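Local coordinates for fumarase E (PDB 3C8G), which probably hydrates fumarate to malate without catalysing the reverse reaction, and belongs to a family that includes the mannitol operon repressor, at residues R75-Y78 with K82-K85. Sequence-based numbering, arbitrary orientation.
Sequences RLIY and KMDK
K82 meets I77 through the main chain: its N donates to I77 O over 3.0 Å, an i+5 to i hydrogen bond that closes the turn following helix 70-79. The bond is bent at the hydrogen (141°). K82 CB also rests against I77 O at 3.5 Å, but beyond it the lysine chain leads away from the helix. At selenomethionine M83 the chain is extended and CB points back at the helix, where it meets I77 CG2 at 3.7 Å. With I77 CG1 beside the backbone N (chi1 -52°), CG2 is left anti to that N and faces the loop. M83 O approaches Y78, the next residue of the helix, at the ring edge and in the ring plane, 3.4 Å from CD1. D84 contributes mainly backbone here and occupies the N-cap position of the following helix, though its carboxylate makes no capping bond. K85 runs alongside Y78, pointing the same way, with its CB 3.6 Å from the phenolic OH; its NZ makes a long, weak ion pair with an acidic side chain of the neighbouring subunit. Y78 also packs on an apolar side chain of that subunit of the homodimer. The two segments form the short connection from helix 70-79 to helix 85-103: Y88 of the latter stacks on Y78, I37 and F40 of helix 29-40 pack on I77, and M83 touches I37, Y88 and I91.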
loop_
_atom_site.group_PDB
_atom_site.type_symbol
_atom_site.label_atom_id
_atom_site.label_comp_id
_atom_site.label_asym_id
_atom_site.label_seq_id
_atom_site.Cartn_x
_atom_site.Cartn_y
_atom_site.Cartn_z
ATOM N N ARG B 75 7.840 -1.851 3.748
ATOM C CA ARG B 75 7.053 -3.052 3.876
ATOM C C ARG B 75 6.530 -3.540 2.518
ATOM O O ARG B 75 6.592 -4.741 2.246
ATOM C CB ARG B 75 5.954 -2.849 4.903
ATOM C CG ARG B 75 6.543 -2.852 6.291
ATOM C CD ARG B 75 5.507 -2.707 7.347
ATOM N NE ARG B 75 5.467 -1.347 7.872
ATOM C CZ ARG B 75 5.210 -1.054 9.144
ATOM N NH1 ARG B 75 5.004 -2.027 10.023
ATOM N NH2 ARG B 75 5.168 0.202 9.539
ATOM N N LEU B 76 6.092 -2.622 1.646
ATOM C CA LEU B 76 5.592 -3.028 0.319
ATOM C C LEU B 76 6.692 -3.739 -0.477
ATOM O O LEU B 76 6.485 -4.838 -0.979
ATOM C CB LEU B 76 5.021 -1.840 -0.475
ATOM C CG LEU B 76 3.731 -1.997 -1.292
ATOM C CD1 LEU B 76 3.836 -1.281 -2.616
ATOM C CD2 LEU B 76 3.348 -3.412 -1.547
ATOM N N ILE B 77 7.862 -3.117 -0.565
ATOM C CA ILE B 77 8.973 -3.674 -1.315
ATOM C C ILE B 77 9.387 -5.032 -0.750
ATOM O O ILE B 77 9.658 -5.978 -1.520
ATOM C CB ILE B 77 10.189 -2.746 -1.313
ATOM C CG1 ILE B 77 9.800 -1.322 -1.763
ATOM C CG2 ILE B 77 11.345 -3.369 -2.141
ATOM C CD1 ILE B 77 10.941 -0.319 -1.693
ATOM N N TYR B 78 9.440 -5.126 0.583
ATOM C CA TYR B 78 9.750 -6.385 1.265
ATOM C C TYR B 78 8.679 -7.450 0.908
ATOM O O TYR B 78 8.981 -8.443 0.274
ATOM C CB TYR B 78 9.900 -6.126 2.775
ATOM C CG TYR B 78 10.774 -7.120 3.549
ATOM C CD1 TYR B 78 11.954 -7.645 3.018
ATOM C CD2 TYR B 78 10.420 -7.511 4.840
ATOM C CE1 TYR B 78 12.729 -8.577 3.749
ATOM C CE2 TYR B 78 11.188 -8.419 5.569
ATOM C CZ TYR B 78 12.330 -8.947 5.032
ATOM O OH TYR B 78 13.052 -9.834 5.804
ATOM N N LYS B 82 11.238 -8.152 -2.807
ATOM C CA LYS B 82 12.033 -7.388 -3.759
ATOM C C LYS B 82 13.205 -6.647 -3.144
ATOM O O LYS B 82 13.839 -5.816 -3.773
ATOM C CB LYS B 82 11.133 -6.492 -4.617
ATOM C CG LYS B 82 10.426 -7.293 -5.707
ATOM C CD LYS B 82 10.122 -6.410 -6.891
ATOM C CE LYS B 82 9.937 -7.216 -8.148
ATOM N NZ LYS B 82 8.967 -8.326 -7.948
HETATM N N MSE B 83 13.504 -7.027 -1.914
HETATM C CA MSE B 83 14.574 -6.452 -1.124
HETATM C C MSE B 83 14.974 -7.548 -0.145
HETATM O O MSE B 83 14.091 -8.234 0.380
HETATM C CB MSE B 83 14.013 -5.249 -0.385
HETATM C CG MSE B 83 14.792 -4.784 0.811
HETATM SE SE MSE B 83 13.892 -3.203 1.519
HETATM C CE MSE B 83 14.660 -1.868 0.296
ATOM N N ASP B 84 16.269 -7.760 0.099
ATOM C CA ASP B 84 16.598 -8.864 1.028
ATOM C C ASP B 84 16.610 -8.381 2.479
ATOM O O ASP B 84 16.497 -7.175 2.708
ATOM C CB ASP B 84 17.818 -9.723 0.598
ATOM C CG ASP B 84 19.074 -8.910 0.434
ATOM O OD1 ASP B 84 20.152 -9.517 0.185
ATOM O OD2 ASP B 84 18.984 -7.660 0.555
ATOM N N LYS B 85 16.676 -9.315 3.434
ATOM C CA LYS B 85 16.524 -8.989 4.870
ATOM C C LYS B 85 17.466 -7.883 5.420
ATOM O O LYS B 85 17.022 -7.019 6.187
ATOM C CB LYS B 85 16.653 -10.233 5.762
ATOM C CG LYS B 85 16.604 -9.888 7.297
ATOM C CD LYS B 85 17.307 -10.924 8.223
ATOM C CE LYS B 85 16.375 -12.093 8.575
ATOM N NZ LYS B 85 17.099 -13.230 9.220
#